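Local coordinates for DUF5751 domain-containing protein (Sulfolobus tokodaii, PDB 2RBG) that is of unknown function but folds as an alpha/beta domain built round a five-stranded parallel sheet, at residues 5-10 against 37-42. Numbering follows the deposited sequence.
Sequences NILTLI and TINVFT
Five backbone hydrogen bonds join residues 6-10 to 37-41 as parallel neighbours in the sheet. Thr37 N gives to Ile6 O at 2.9 Å and Thr37 O receives Thr8 N; Asn39 then repeats the pattern, its N reaching Thr8 O at 2.8 Å and its O accepting from Ile10 N, before Phe41 N closes the ladder on Ile10 O. Thr8, Ile10, Thr37 and Asn39 thus use both N and O across the pair, Ile6 its O and Phe41 its N, while Leu7 and Leu9 bond backbone to backbone with strand 89-94 across the other edge. Most bonds run close to the carbonyl axis; at Thr37 O the donor is tilted 33° from the carbonyl plane. Ile6 O also accepts from Thr36 OG1, while Thr8 O, Asn39 O and Ile10 O each receive a CA-H contact besides, from Ile38, Leu9 and Val40.

Side chains fall on two faces. On one, Leu7 CD1 lies 3.3 Å from Asn39 ND2, the two side chains crossing at about a right angle, and also rests against Thr37 CG2; Leu9 CD2 runs beside Asn39 CB and meets the edge of the Phe41 ring. On the other, a chi1 of 176° sets Ile10 CG2 between its backbone N and carbonyl carbon. There it touches Val40 CG2 at 3.7 Å, and Thr8 lies alongside Ile38.

Strands 6-11 and 35-41, linked through helix 17-31, form a beta-alpha-beta unit. Trp70 NE1 binds Asn39 OD1 and Thr36 OG1 pairs with Thr8 OG1, so the contact carries polar groups into the core with partners provided.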
ATOM      1  N   ASN A   5      -1.026 -14.672 -16.315  1.00 13.77           N
ATOM      2  CA  ASN A   5       0.104 -15.195 -15.549  1.00 13.94           C
ATOM      3  C   ASN A   5       0.824 -14.048 -14.858  1.00 14.07           C
ATOM      4  O   ASN A   5       1.580 -13.302 -15.477  1.00 13.93           O
ATOM      5  CB  ASN A   5       1.065 -15.963 -16.467  1.00 15.07           C
ATOM      6  CG  ASN A   5       2.172 -16.667 -15.699  1.00 19.05           C
ATOM      7  OD1 ASN A   5       1.969 -17.124 -14.574  1.00 18.93           O
ATOM      8  ND2 ASN A   5       3.345 -16.775 -16.313  1.00 23.13           N
ATOM      9  N   ILE A   6       0.576 -13.927 -13.561  1.00 12.56           N
ATOM     10  CA  ILE A   6       1.150 -12.870 -12.743  1.00 10.81           C
ATOM     11  C   ILE A   6       2.586 -13.144 -12.302  1.00  9.05           C
ATOM     12  O   ILE A   6       2.890 -14.221 -11.786  1.00 10.03           O
ATOM     13  CB  ILE A   6       0.298 -12.658 -11.469  1.00 10.42           C
ATOM     14  CG1 ILE A   6      -1.164 -12.402 -11.853  1.00 14.05           C
ATOM     15  CG2 ILE A   6       0.856 -11.504 -10.649  1.00 10.54           C
ATOM     16  CD1 ILE A   6      -1.378 -11.153 -12.686  1.00 13.83           C
ATOM     17  N   LEU A   7       3.469 -12.172 -12.523  1.00  7.97           N
ATOM     18  CA  LEU A   7       4.852 -12.303 -12.080  1.00  7.84           C
ATOM     19  C   LEU A   7       4.853 -11.800 -10.641  1.00  6.49           C
ATOM     20  O   LEU A   7       4.555 -10.632 -10.391  1.00  7.93           O
ATOM     21  CB  LEU A   7       5.795 -11.426 -12.907  1.00  7.80           C
ATOM     22  CG  LEU A   7       7.236 -11.380 -12.379  1.00  8.47           C
ATOM     23  CD1 LEU A   7       7.867 -12.766 -12.470  1.00  8.00           C
ATOM     24  CD2 LEU A   7       8.047 -10.371 -13.182  1.00 10.59           C
ATOM     25  N   THR A   8       5.165 -12.683  -9.699  1.00  5.70           N
ATOM     26  CA  THR A   8       5.201 -12.308  -8.289  1.00  6.42           C
ATOM     27  C   THR A   8       6.636 -12.320  -7.790  1.00  6.87           C
ATOM     28  O   THR A   8       7.340 -13.324  -7.915  1.00  7.76           O
ATOM     29  CB  THR A   8       4.352 -13.275  -7.431  1.00  6.58           C
ATOM     30  OG1 THR A   8       2.965 -13.117  -7.765  1.00  7.53           O
ATOM     31  CG2 THR A   8       4.536 -12.980  -5.946  1.00  7.99           C
ATOM     32  N   LEU A   9       7.070 -11.188  -7.244  1.00  7.67           N
ATOM     33  CA  LEU A   9       8.418 -11.057  -6.716  1.00  8.24           C
ATOM     34  C   LEU A   9       8.322 -10.783  -5.224  1.00  8.48           C
ATOM     35  O   LEU A   9       7.547  -9.928  -4.793  1.00  7.88           O
ATOM     36  CB  LEU A   9       9.148  -9.895  -7.395  1.00  9.90           C
ATOM     37  CG  LEU A   9       9.131  -9.871  -8.924  1.00 11.56           C
ATOM     38  CD1 LEU A   9       9.923  -8.666  -9.420  1.00 10.95           C
ATOM     39  CD2 LEU A   9       9.720 -11.162  -9.469  1.00 10.46           C
ATOM     40  N   ILE A  10       9.106 -11.509  -4.436  1.00  7.53           N
ATOM     41  CA  ILE A  10       9.095 -11.310  -2.996  1.00  7.34           C
ATOM     42  C   ILE A  10      10.458 -11.505  -2.360  1.00  8.82           C
ATOM     43  O   ILE A  10      11.200 -12.424  -2.702  1.00 10.17           O
ATOM     44  CB  ILE A  10       8.084 -12.256  -2.293  1.00  8.96           C
ATOM     45  CG1 ILE A  10       8.176 -12.081  -0.772  1.00  7.62           C
ATOM     46  CG2 ILE A  10       8.367 -13.711  -2.684  1.00  9.63           C
ATOM     47  CD1 ILE A  10       7.045 -12.763   0.005  1.00 11.33           C
ATOM     48  N   THR A  37       3.771 -16.953 -11.374  1.00  8.09           N
ATOM     49  CA  THR A  37       5.109 -17.517 -11.287  1.00  8.90           C
ATOM     50  C   THR A  37       5.759 -16.697 -10.180  1.00  9.34           C
ATOM     51  O   THR A  37       6.006 -15.497 -10.331  1.00 10.35           O
ATOM     52  CB  THR A  37       5.871 -17.395 -12.633  1.00 16.76           C
ATOM     53  OG1 THR A  37       7.206 -17.887 -12.467  1.00 18.76           O
ATOM     54  CG2 THR A  37       5.903 -15.959 -13.123  1.00 17.18           C
ATOM     55  N   ILE A  38       5.985 -17.358  -9.051  1.00  8.42           N
ATOM     56  CA  ILE A  38       6.541 -16.728  -7.860  1.00  9.46           C
ATOM     57  C   ILE A  38       8.054 -16.844  -7.758  1.00 10.38           C
ATOM     58  O   ILE A  38       8.610 -17.942  -7.814  1.00 11.66           O
ATOM     59  CB  ILE A  38       5.905 -17.343  -6.601  1.00  9.91           C
ATOM     60  CG1 ILE A  38       4.381 -17.289  -6.725  1.00 12.94           C
ATOM     61  CG2 ILE A  38       6.369 -16.604  -5.355  1.00  9.08           C
ATOM     62  CD1 ILE A  38       3.647 -18.032  -5.631  1.00 11.43           C
ATOM     63  N   ASN A  39       8.709 -15.701  -7.591  1.00  6.80           N
ATOM     64  CA  ASN A  39      10.162 -15.645  -7.480  1.00  8.56           C
ATOM     65  C   ASN A  39      10.539 -15.093  -6.120  1.00  8.17           C
ATOM     66  O   ASN A  39      10.260 -13.936  -5.805  1.00 12.28           O
ATOM     67  CB  ASN A  39      10.722 -14.769  -8.597  1.00  6.67           C
ATOM     68  CG  ASN A  39      10.533 -15.397  -9.958  1.00 11.85           C
ATOM     69  OD1 ASN A  39      11.360 -16.190 -10.411  1.00 10.25           O
ATOM     70  ND2 ASN A  39       9.428 -15.068 -10.610  1.00 11.82           N
ATOM     71  N   VAL A  40      11.183 -15.936  -5.323  1.00  9.81           N
ATOM     72  CA  VAL A  40      11.576 -15.586  -3.971  1.00 10.60           C
ATOM     73  C   VAL A  40      13.081 -15.399  -3.857  1.00 11.33           C
ATOM     74  O   VAL A  40      13.852 -16.299  -4.180  1.00 13.32           O
ATOM     75  CB  VAL A  40      11.143 -16.689  -2.988  1.00 10.53           C
ATOM     76  CG1 VAL A  40      11.345 -16.223  -1.553  1.00  9.46           C
ATOM     77  CG2 VAL A  40       9.694 -17.073  -3.246  1.00 10.11           C
ATOM     78  N   PHE A  41      13.489 -14.224  -3.393  1.00 10.47           N
ATOM     79  CA  PHE A  41      14.901 -13.917  -3.224  1.00 10.56           C
ATOM     80  C   PHE A  41      15.203 -14.142  -1.751  1.00 14.51           C
ATOM     81  O   PHE A  41      14.896 -13.309  -0.899  1.00 12.82           O
ATOM     82  CB  PHE A  41      15.139 -12.479  -3.674  1.00 11.18           C
ATOM     83  CG  PHE A  41      14.762 -12.252  -5.110  1.00 13.39           C
ATOM     84  CD1 PHE A  41      15.635 -12.609  -6.136  1.00 11.41           C
ATOM     85  CD2 PHE A  41      13.496 -11.774  -5.442  1.00 13.82           C
ATOM     86  CE1 PHE A  41      15.250 -12.501  -7.471  1.00 12.58           C
ATOM     87  CE2 PHE A  41      13.101 -11.662  -6.775  1.00 16.09           C
ATOM     88  CZ  PHE A  41      13.982 -12.029  -7.792  1.00 13.07           C
ATOM     89  N   THR A  42      15.792 -15.301  -1.468  1.00 15.02           N
ATOM     90  CA  THR A  42      16.085 -15.704  -0.102  1.00 14.54           C
ATOM     91  C   THR A  42      17.253 -16.683  -0.071  1.00 15.87           C
ATOM     92  O   THR A  42      17.674 -17.190  -1.106  1.00 14.97           O
ATOM     93  CB  THR A  42      14.842 -16.400   0.501  1.00 16.35           C
ATOM     94  OG1 THR A  42      15.113 -16.824   1.840  1.00 16.32           O
ATOM     95  CG2 THR A  42      14.462 -17.613  -0.343  1.00 15.89           C
TER